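Local coordinates for ABC transporter substrate binding protein (Ribose) (Agrobacterium vitis S4, PDB 4WT7), which probably serves an ABC transporter as a periplasmic sugar-binding protein, and holds the sugar alcohol D-allitol between its two lobes, at residues Asp43-Leu48 against Asp251-Val256; Pro196-Asp201 against Trp226-Leu231; Asp201-Val206 against Ala233-Ala238. All coordinates share one frame; numbering follows the deposited sequence.

Contact 1. Residues Asp43-Leu48 against Asp251-Val256; sequences DHFFDL and DGSPEV. With X9X (D-allitol), chain C.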
loop_
_atom_site.group_PDB
_atom_site.type_symbol
_atom_site.label_atom_id
_atom_site.label_comp_id
_atom_site.label_asym_id
_atom_site.label_seq_id
_atom_site.Cartn_x
_atom_site.Cartn_y
_atom_site.Cartn_z
ATOM N N ASP A 43 3.475 8.289 -7.565
ATOM C CA ASP A 43 3.583 7.794 -8.932
ATOM C C ASP A 43 2.538 6.742 -9.285
ATOM O O ASP A 43 2.580 6.181 -10.382
ATOM C CB ASP A 43 4.974 7.196 -9.169
ATOM C CG ASP A 43 5.045 5.743 -8.760
ATOM O OD1 ASP A 43 4.604 5.435 -7.641
ATOM O OD2 ASP A 43 5.502 4.893 -9.584
ATOM N N HIS A 44 1.629 6.434 -8.364
ATOM C CA HIS A 44 0.480 5.599 -8.698
ATOM C C HIS A 44 -0.690 5.862 -7.777
ATOM O O HIS A 44 -0.596 6.672 -6.866
ATOM C CB HIS A 44 0.846 4.121 -8.639
ATOM C CG HIS A 44 1.243 3.651 -7.280
ATOM N ND1 HIS A 44 2.515 3.844 -6.774
ATOM C CD2 HIS A 44 0.571 2.965 -6.329
ATOM C CE1 HIS A 44 2.592 3.316 -5.564
ATOM N NE2 HIS A 44 1.428 2.766 -5.278
ATOM N N PHE A 45 -1.767 5.121 -8.004
ATOM C CA PHE A 45 -3.100 5.447 -7.483
ATOM C C PHE A 45 -3.148 5.676 -5.986
ATOM O O PHE A 45 -3.605 6.722 -5.533
ATOM C CB PHE A 45 -4.067 4.323 -7.845
ATOM C CG PHE A 45 -5.414 4.465 -7.238
ATOM C CD1 PHE A 45 -6.325 5.395 -7.738
ATOM C CD2 PHE A 45 -5.793 3.652 -6.185
ATOM C CE1 PHE A 45 -7.600 5.494 -7.177
ATOM C CE2 PHE A 45 -7.055 3.748 -5.628
ATOM C CZ PHE A 45 -7.953 4.674 -6.112
ATOM N N PHE A 46 -2.685 4.707 -5.213
ATOM C CA PHE A 46 -2.835 4.797 -3.773
ATOM C C PHE A 46 -2.131 6.065 -3.258
ATOM O O PHE A 46 -2.719 6.878 -2.500
ATOM C CB PHE A 46 -2.278 3.549 -3.102
ATOM C CG PHE A 46 -2.385 3.570 -1.612
ATOM C CD1 PHE A 46 -1.415 4.181 -0.847
ATOM C CD2 PHE A 46 -3.452 2.967 -0.976
ATOM C CE1 PHE A 46 -1.508 4.199 0.523
ATOM C CE2 PHE A 46 -3.557 2.980 0.400
ATOM C CZ PHE A 46 -2.587 3.603 1.151
ATOM N N ASP A 47 -0.891 6.257 -3.695
ATOM C CA ASP A 47 -0.064 7.313 -3.150
ATOM C C ASP A 47 -0.581 8.695 -3.513
ATOM O O ASP A 47 -0.630 9.575 -2.666
ATOM C CB ASP A 47 1.382 7.179 -3.638
ATOM C CG ASP A 47 2.011 5.859 -3.278
ATOM O OD1 ASP A 47 1.332 4.944 -2.752
ATOM O OD2 ASP A 47 3.225 5.729 -3.543
ATOM N N LEU A 48 -0.920 8.886 -4.788
ATOM C CA LEU A 48 -1.475 10.143 -5.264
ATOM C C LEU A 48 -2.764 10.498 -4.510
ATOM O O LEU A 48 -2.925 11.606 -4.038
ATOM C CB LEU A 48 -1.768 10.066 -6.780
ATOM C CG LEU A 48 -2.250 11.382 -7.378
ATOM C CD1 LEU A 48 -1.313 12.499 -7.037
ATOM C CD2 LEU A 48 -2.427 11.281 -8.899
ATOM N N ASP A 251 -4.895 -2.755 -3.062
ATOM C CA ASP A 251 -5.046 -1.305 -3.282
ATOM C C ASP A 251 -6.403 -0.983 -3.954
ATOM O O ASP A 251 -7.026 0.040 -3.653
ATOM C CB ASP A 251 -3.916 -0.686 -4.113
ATOM C CG ASP A 251 -2.640 -0.495 -3.327
ATOM O OD1 ASP A 251 -2.607 -0.926 -2.163
ATOM O OD2 ASP A 251 -1.661 0.050 -3.913
ATOM N N GLY A 252 -6.846 -1.867 -4.858
ATOM C CA GLY A 252 -7.988 -1.566 -5.707
ATOM C C GLY A 252 -7.788 -0.338 -6.586
ATOM O O GLY A 252 -8.649 0.542 -6.655
ATOM N N SER A 253 -6.647 -0.247 -7.249
ATOM C CA SER A 253 -6.495 0.766 -8.286
ATOM C C SER A 253 -7.547 0.444 -9.353
ATOM O O SER A 253 -7.819 -0.709 -9.608
ATOM C CB SER A 253 -5.074 0.753 -8.879
ATOM O OG SER A 253 -4.104 0.667 -7.855
ATOM N N PRO A 254 -8.154 1.470 -9.953
ATOM C CA PRO A 254 -9.248 1.234 -10.914
ATOM C C PRO A 254 -8.832 0.356 -12.082
ATOM O O PRO A 254 -9.583 -0.528 -12.496
ATOM C CB PRO A 254 -9.585 2.632 -11.433
ATOM C CG PRO A 254 -9.128 3.563 -10.364
ATOM C CD PRO A 254 -7.957 2.904 -9.670
ATOM N N GLU A 255 -7.661 0.621 -12.630
ATOM C CA GLU A 255 -7.188 -0.137 -13.777
ATOM C C GLU A 255 -7.070 -1.643 -13.470
ATOM O O GLU A 255 -7.227 -2.464 -14.362
ATOM C CB GLU A 255 -5.879 0.456 -14.298
ATOM C CG GLU A 255 -4.726 0.500 -13.252
ATOM C CD GLU A 255 -4.619 1.826 -12.413
ATOM O OE1 GLU A 255 -5.655 2.426 -11.975
ATOM O OE2 GLU A 255 -3.449 2.245 -12.187
ATOM N N VAL A 256 -6.839 -2.019 -12.210
ATOM C CA VAL A 256 -6.709 -3.443 -11.857
ATOM C C VAL A 256 -8.032 -4.086 -11.473
ATOM O O VAL A 256 -8.295 -5.232 -11.839
ATOM C CB VAL A 256 -5.698 -3.665 -10.692
ATOM C CG1 VAL A 256 -5.604 -5.133 -10.322
ATOM C CG2 VAL A 256 -4.350 -3.145 -11.103
HETATM O OAA X9X C . 5.031 0.770 -0.738
HETATM C CAG X9X C . 4.391 0.376 -1.898
HETATM C CAI X9X C . 2.900 0.282 -1.892
HETATM O OAC X9X C . 2.444 -0.814 -1.136
HETATM C CAK X9X C . 2.274 1.592 -1.513
HETATM O OAE X9X C . 2.828 2.524 -2.360
HETATM C CAL X9X C . 0.769 1.604 -1.792
HETATM O OAF X9X C . 0.498 1.294 -3.115
HETATM C CAJ X9X C . -0.110 0.807 -0.850
HETATM O OAD X9X C . -0.169 -0.546 -1.142
HETATM C CAH X9X C . 0.157 1.008 0.628
HETATM O OAB X9X C . -0.961 0.842 1.472
HETATM O O HOH W 1 -1.897 3.852 -10.786
HETATM O O HOH W 2 -2.412 1.776 -6.009
#
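A chi1 of 173° swings Phe45 CG opposite its own N and lays the ring against Pro254. Phe46 has the same first torsion, and its ring reaches the ligand beside Asp251. The site is the interlobe cleft of a periplasmic binding protein: residues 43-48 lead into helix 45-60 of one lobe, and residues 251-256 into helix 254-260 of the other. Pro254 CD sits over one face of the Phe45 ring in a CH-pi contact, 3.6 Å from the centroid. No direct hydrogen bond joins the segments. A water accepts from Phe46 N and donates to Asp251 OD2 and Ser253 OG; Ser253 OG is also bonded to Asp227. A second water donates to Glu255 OE2 and accepts weakly from Phe45 N. D-allitol bridges the segments too. Asp251 OD1 takes hydroxyl OAD at 2.7 Å and OD2 takes OAF at 2.6 Å. His44 NE2 donates to OAF in a nearly straight bond (2.8 Å, 167°). Asp47 OD1 accepts from OAE, while its OD2 is salt-bridged to Arg72. One face of the Phe46 ring lies under OAB, off centre. Bonds at both nitrogens fix the imidazole's rotation: Asp43 OD1 accepts from His44 ND1 at 2.8 Å, met from above the carboxylate plane.

Contact 2. Residues Pro196-Asp201 against Trp226-Leu231; sequences PNTVQD and WDIPQL. With X9X (D-allitol), chain C.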
loop_
_atom_site.group_PDB
_atom_site.type_symbol
_atom_site.label_atom_id
_atom_site.label_comp_id
_atom_site.label_asym_id
_atom_site.label_seq_id
_atom_site.Cartn_x
_atom_site.Cartn_y
_atom_site.Cartn_z
ATOM N N PRO A 196 10.130 3.418 -9.587
ATOM C CA PRO A 196 9.035 3.416 -10.573
ATOM C C PRO A 196 9.258 2.366 -11.688
ATOM O O PRO A 196 9.964 1.400 -11.427
ATOM C CB PRO A 196 9.040 4.855 -11.090
ATOM C CG PRO A 196 10.501 5.267 -11.003
ATOM C CD PRO A 196 11.089 4.514 -9.807
ATOM N N ASN A 197 8.631 2.512 -12.863
ATOM C CA ASN A 197 8.730 1.489 -13.916
ATOM C C ASN A 197 8.105 0.177 -13.459
ATOM O O ASN A 197 8.473 -0.911 -13.924
ATOM C CB ASN A 197 10.195 1.206 -14.313
ATOM C CG ASN A 197 10.299 0.359 -15.601
ATOM O OD1 ASN A 197 9.542 0.572 -16.545
ATOM N ND2 ASN A 197 11.201 -0.621 -15.615
ATOM N N THR A 198 7.169 0.268 -12.525
ATOM C CA THR A 198 6.686 -0.927 -11.859
ATOM C C THR A 198 6.070 -1.934 -12.862
ATOM O O THR A 198 6.418 -3.134 -12.851
ATOM C CB THR A 198 5.648 -0.554 -10.846
ATOM O OG1 THR A 198 6.206 0.396 -9.915
ATOM C CG2 THR A 198 5.132 -1.795 -10.108
ATOM N N VAL A 199 5.154 -1.443 -13.715
ATOM C CA VAL A 199 4.422 -2.316 -14.640
ATOM C C VAL A 199 5.362 -3.034 -15.644
ATOM O O VAL A 199 5.352 -4.268 -15.742
ATOM C CB VAL A 199 3.298 -1.548 -15.376
ATOM C CG1 VAL A 199 2.685 -2.412 -16.480
ATOM C CG2 VAL A 199 2.223 -1.108 -14.394
ATOM N N GLN A 200 6.193 -2.254 -16.339
ATOM C CA GLN A 200 7.091 -2.789 -17.355
ATOM C C GLN A 200 8.042 -3.813 -16.755
ATOM O O GLN A 200 8.302 -4.857 -17.345
ATOM C CB GLN A 200 7.854 -1.649 -18.054
ATOM C CG GLN A 200 6.895 -0.693 -18.805
ATOM C CD GLN A 200 7.615 0.351 -19.673
ATOM O OE1 GLN A 200 8.845 0.585 -19.528
ATOM N NE2 GLN A 200 6.850 0.982 -20.595
ATOM N N ASP A 201 8.521 -3.516 -15.553
ATOM C CA ASP A 201 9.429 -4.394 -14.828
ATOM C C ASP A 201 8.759 -5.687 -14.374
ATOM O O ASP A 201 9.360 -6.765 -14.451
ATOM C CB ASP A 201 9.970 -3.694 -13.577
ATOM C CG ASP A 201 10.862 -4.610 -12.767
ATOM O OD1 ASP A 201 12.051 -4.720 -13.119
ATOM O OD2 ASP A 201 10.353 -5.270 -11.824
ATOM N N TRP A 226 0.851 -5.107 -3.325
ATOM C CA TRP A 226 0.065 -4.019 -3.864
ATOM C C TRP A 226 -0.149 -4.333 -5.344
ATOM O O TRP A 226 0.495 -5.215 -5.874
ATOM C CB TRP A 226 0.743 -2.665 -3.656
ATOM C CG TRP A 226 2.105 -2.575 -4.248
ATOM C CD1 TRP A 226 3.188 -3.365 -3.956
ATOM C CD2 TRP A 226 2.548 -1.628 -5.205
ATOM N NE1 TRP A 226 4.277 -2.983 -4.704
ATOM C CE2 TRP A 226 3.918 -1.910 -5.473
ATOM C CE3 TRP A 226 1.950 -0.566 -5.857
ATOM C CZ2 TRP A 226 4.666 -1.168 -6.397
ATOM C CZ3 TRP A 226 2.690 0.170 -6.757
ATOM C CH2 TRP A 226 4.026 -0.134 -7.025
ATOM N N ASP A 227 -1.000 -3.587 -6.023
ATOM C CA ASP A 227 -1.598 -4.123 -7.247
ATOM C C ASP A 227 -1.007 -3.654 -8.590
ATOM O O ASP A 227 -1.380 -4.169 -9.630
ATOM C CB ASP A 227 -3.128 -4.024 -7.183
ATOM C CG ASP A 227 -3.668 -2.598 -7.346
ATOM O OD1 ASP A 227 -2.867 -1.640 -7.460
ATOM O OD2 ASP A 227 -4.924 -2.475 -7.359
ATOM N N ILE A 228 -0.049 -2.728 -8.562
ATOM C CA ILE A 228 0.596 -2.305 -9.791
ATOM C C ILE A 228 1.537 -3.376 -10.361
ATOM O O ILE A 228 1.524 -3.607 -11.586
ATOM C CB ILE A 228 1.265 -0.920 -9.602
ATOM C CG1 ILE A 228 0.203 0.093 -9.129
ATOM C CG2 ILE A 228 1.896 -0.433 -10.876
ATOM C CD1 ILE A 228 -1.108 0.097 -9.970
ATOM N N PRO A 229 2.321 -4.065 -9.505
ATOM C CA PRO A 229 3.050 -5.235 -10.042
ATOM C C PRO A 229 2.054 -6.307 -10.519
ATOM O O PRO A 229 2.268 -6.988 -11.555
ATOM C CB PRO A 229 3.841 -5.748 -8.850
ATOM C CG PRO A 229 3.955 -4.547 -7.929
ATOM C CD PRO A 229 2.732 -3.719 -8.135
ATOM N N GLN A 230 0.951 -6.439 -9.781
ATOM C CA GLN A 230 -0.111 -7.344 -10.195
ATOM C C GLN A 230 -0.515 -7.047 -11.636
ATOM O O GLN A 230 -0.671 -7.960 -12.432
ATOM C CB GLN A 230 -1.318 -7.278 -9.257
ATOM C CG GLN A 230 -2.426 -8.286 -9.559
ATOM C CD GLN A 230 -3.674 -8.054 -8.690
ATOM O OE1 GLN A 230 -3.770 -7.065 -7.946
ATOM N NE2 GLN A 230 -4.634 -8.964 -8.792
ATOM N N LEU A 231 -0.689 -5.769 -11.955
ATOM C CA LEU A 231 -1.078 -5.339 -13.303
ATOM C C LEU A 231 -0.053 -5.806 -14.353
ATOM O O LEU A 231 -0.415 -6.403 -15.352
ATOM C CB LEU A 231 -1.193 -3.815 -13.342
ATOM C CG LEU A 231 -1.588 -3.109 -14.648
ATOM C CD1 LEU A 231 -2.833 -3.751 -15.246
ATOM C CD2 LEU A 231 -1.808 -1.591 -14.367
HETATM O OAA X9X C . 5.031 0.770 -0.738
HETATM C CAG X9X C . 4.391 0.376 -1.898
HETATM C CAI X9X C . 2.900 0.282 -1.892
HETATM O OAC X9X C . 2.444 -0.814 -1.136
HETATM C CAK X9X C . 2.274 1.592 -1.513
HETATM O OAE X9X C . 2.828 2.524 -2.360
HETATM C CAL X9X C . 0.769 1.604 -1.792
HETATM O OAF X9X C . 0.498 1.294 -3.115
HETATM C CAJ X9X C . -0.110 0.807 -0.850
HETATM O OAD X9X C . -0.169 -0.546 -1.142
HETATM C CAH X9X C . 0.157 1.008 0.628
HETATM O OAB X9X C . -0.961 0.842 1.472
#
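Thr198 faces Trp226, Ile228 and Pro229 with both branches of its side chain. Its OG1 comes to the edge of the indole, near the ring plane, 3.7 Å from Trp226 CH2. This is a packing contact; the polar partner of OG1 is the backbone oxygen of Val194. The methyl CG2 lies 3.6 Å from Ile228 CG2 and also touches Pro229 CD. Val199 follows. Its CG1 is anti to the backbone N (chi1 172°), which puts CG2 beside that N, where it meets Ile228 CG2 at 3.6 Å. The same methyl brushes Leu231 CD2 more loosely, at 4.1 Å. Ile228 CG2 thus sits against methyls from both residues.

The indole is sandwiched. Pro229 CD lies over the centre of one face, 3.4 Å above the plane. On the opposite face lies carbon CAI of D-allitol, offset toward the rim. An aromatic face packed against the carbon skeleton of the ligand is common in sugar-binding proteins, and here Trp226 lines part of the pocket. Its NE1 is held by Asp193. The contact joins the first turns of helices 198-212 and 227-240, the latter following strand 221-224; Leu231 also reaches helix 254-260, beside them.

Contact 3. Residues Asp201-Val206 against Ala233-Ala238; sequences DAFAQV and ATQALA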
loop_
_atom_site.group_PDB
_atom_site.type_symbol
_atom_site.label_atom_id
_atom_site.label_comp_id
_atom_site.label_asym_id
_atom_site.label_seq_id
_atom_site.Cartn_x
_atom_site.Cartn_y
_atom_site.Cartn_z
ATOM N N ASP A 201 8.521 -3.516 -15.553
ATOM C CA ASP A 201 9.429 -4.394 -14.828
ATOM C C ASP A 201 8.759 -5.687 -14.374
ATOM O O ASP A 201 9.360 -6.765 -14.451
ATOM C CB ASP A 201 9.970 -3.694 -13.577
ATOM C CG ASP A 201 10.862 -4.610 -12.767
ATOM O OD1 ASP A 201 12.051 -4.720 -13.119
ATOM O OD2 ASP A 201 10.353 -5.270 -11.824
ATOM N N ALA A 202 7.531 -5.572 -13.857
ATOM C CA ALA A 202 6.815 -6.732 -13.363
ATOM C C ALA A 202 6.472 -7.651 -14.559
ATOM O O ALA A 202 6.635 -8.882 -14.508
ATOM C CB ALA A 202 5.542 -6.289 -12.612
ATOM N N PHE A 203 6.038 -7.032 -15.646
ATOM C CA PHE A 203 5.819 -7.744 -16.902
ATOM C C PHE A 203 7.056 -8.583 -17.338
ATOM O O PHE A 203 6.950 -9.770 -17.677
ATOM C CB PHE A 203 5.490 -6.721 -17.974
ATOM C CG PHE A 203 5.077 -7.321 -19.269
ATOM C CD1 PHE A 203 6.026 -7.731 -20.177
ATOM C CD2 PHE A 203 3.748 -7.482 -19.559
ATOM C CE1 PHE A 203 5.645 -8.283 -21.378
ATOM C CE2 PHE A 203 3.351 -8.041 -20.745
ATOM C CZ PHE A 203 4.292 -8.444 -21.656
ATOM N N ALA A 204 8.229 -7.948 -17.327
ATOM C CA ALA A 204 9.480 -8.587 -17.750
ATOM C C ALA A 204 9.876 -9.733 -16.813
ATOM O O ALA A 204 10.257 -10.811 -17.252
ATOM C CB ALA A 204 10.615 -7.525 -17.822
ATOM N N GLN A 205 9.768 -9.503 -15.503
ATOM C CA GLN A 205 10.123 -10.525 -14.522
ATOM C C GLN A 205 9.215 -11.754 -14.616
ATOM O O GLN A 205 9.691 -12.905 -14.611
ATOM C CB GLN A 205 10.071 -9.931 -13.110
ATOM C CG GLN A 205 11.177 -8.926 -12.840
ATOM C CD GLN A 205 11.471 -8.839 -11.357
ATOM O OE1 GLN A 205 11.947 -9.803 -10.767
ATOM N NE2 GLN A 205 11.152 -7.710 -10.747
ATOM N N VAL A 206 7.910 -11.514 -14.721
ATOM C CA VAL A 206 6.979 -12.606 -14.884
ATOM C C VAL A 206 7.233 -13.288 -16.229
ATOM O O VAL A 206 7.303 -14.520 -16.299
ATOM C CB VAL A 206 5.514 -12.140 -14.776
ATOM C CG1 VAL A 206 4.547 -13.286 -15.093
ATOM C CG2 VAL A 206 5.239 -11.607 -13.396
ATOM N N ALA A 233 2.135 -8.313 -13.963
ATOM C CA ALA A 233 1.987 -9.759 -13.908
ATOM C C ALA A 233 0.858 -10.268 -14.808
ATOM O O ALA A 233 1.065 -11.177 -15.610
ATOM C CB ALA A 233 1.737 -10.188 -12.465
ATOM N N THR A 234 -0.319 -9.676 -14.643
ATOM C CA THR A 234 -1.528 -10.112 -15.327
ATOM C C THR A 234 -1.337 -9.982 -16.840
ATOM O O THR A 234 -1.580 -10.925 -17.608
ATOM C CB THR A 234 -2.728 -9.279 -14.817
ATOM O OG1 THR A 234 -2.829 -9.464 -13.402
ATOM C CG2 THR A 234 -4.037 -9.699 -15.478
ATOM N N GLN A 235 -0.849 -8.821 -17.255
ATOM C CA GLN A 235 -0.533 -8.609 -18.652
ATOM C C GLN A 235 0.440 -9.666 -19.176
ATOM O O GLN A 235 0.219 -10.192 -20.270
ATOM C CB GLN A 235 0.064 -7.223 -18.856
ATOM C CG GLN A 235 -0.886 -6.100 -18.532
ATOM C CD GLN A 235 -0.178 -4.755 -18.420
ATOM O OE1 GLN A 235 1.037 -4.677 -18.555
ATOM N NE2 GLN A 235 -0.941 -3.696 -18.169
ATOM N N ALA A 236 1.502 -9.977 -18.416
ATOM C CA ALA A 236 2.504 -10.916 -18.918
ATOM C C ALA A 236 1.861 -12.293 -19.093
ATOM O O ALA A 236 2.178 -13.000 -20.037
ATOM C CB ALA A 236 3.750 -10.990 -17.984
ATOM N N LEU A 237 0.926 -12.658 -18.218
ATOM C CA LEU A 237 0.223 -13.928 -18.379
ATOM C C LEU A 237 -0.558 -13.978 -19.702
ATOM O O LEU A 237 -0.526 -14.996 -20.425
ATOM C CB LEU A 237 -0.734 -14.190 -17.227
ATOM C CG LEU A 237 -0.086 -14.332 -15.844
ATOM C CD1 LEU A 237 -1.149 -14.439 -14.807
ATOM C CD2 LEU A 237 0.874 -15.541 -15.778
ATOM N N ALA A 238 -1.250 -12.888 -20.024
ATOM C CA ALA A 238 -2.063 -12.869 -21.244
ATOM C C ALA A 238 -1.149 -12.958 -22.469
ATOM O O ALA A 238 -1.336 -13.795 -23.350
ATOM C CB ALA A 238 -2.926 -11.618 -21.298
#
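Ala233 meets Val206 first, its CB lying 3.9 Å from Val206 CG2. Gln235 comes next. Its CB lies in the plane of the Phe203 ring, at the edge, 3.8 Å from Phe203 CD2. Ala236 is the centre of the contact, and its CA is 5.0 Å from that of Phe203. Its methyl lies over one face of the phenyl ring in a CH-pi contact, 4.1 Å from the centroid and 20° off the normal. The same CB touches Phe203 O at 3.4 Å and Val206 CG1 at 3.8 Å. The chi1 of Phe203, -173°, lays its ring against the backbone of Gln235 and Ala236. Leu237 CD2 adds a looser touch on Val206 CG1, at 4.4 Å. No hydrogen bond crosses between the segments. With alanines at the interface the backbones come close: the axes approach to 7.8 Å and cross at -46°. Val206 and Leu237 also lean on Ile222 of strand 221-224, so the inner side of the pair rests on the sheet. Two such helices packed on one side of a largely parallel sheet are usual in a Rossmann-like alpha/beta fold, as in each lobe of periplasmic binding proteins.

Contacts 2 and 3 hold the same elements, helices 198-212 and 227-240, with Asp201 common to both. Contact 2 lies at the cleft end of that pair and contact 3 farther along it; their centres are 9 Å apart. Both are buried and mainly apolar, but only contact 2 reaches the ligand. Contact 1 is partly buried, spans the two lobes and combines the packing of Phe45 on Pro254 with carboxylates, water and D-allitol. It meets contact 2 directly, through Ser253 and Asp227 and through the rings of His44 and Trp226. Contact 3 does not touch contact 1, its centre lying about 18 Å from that of contact 1.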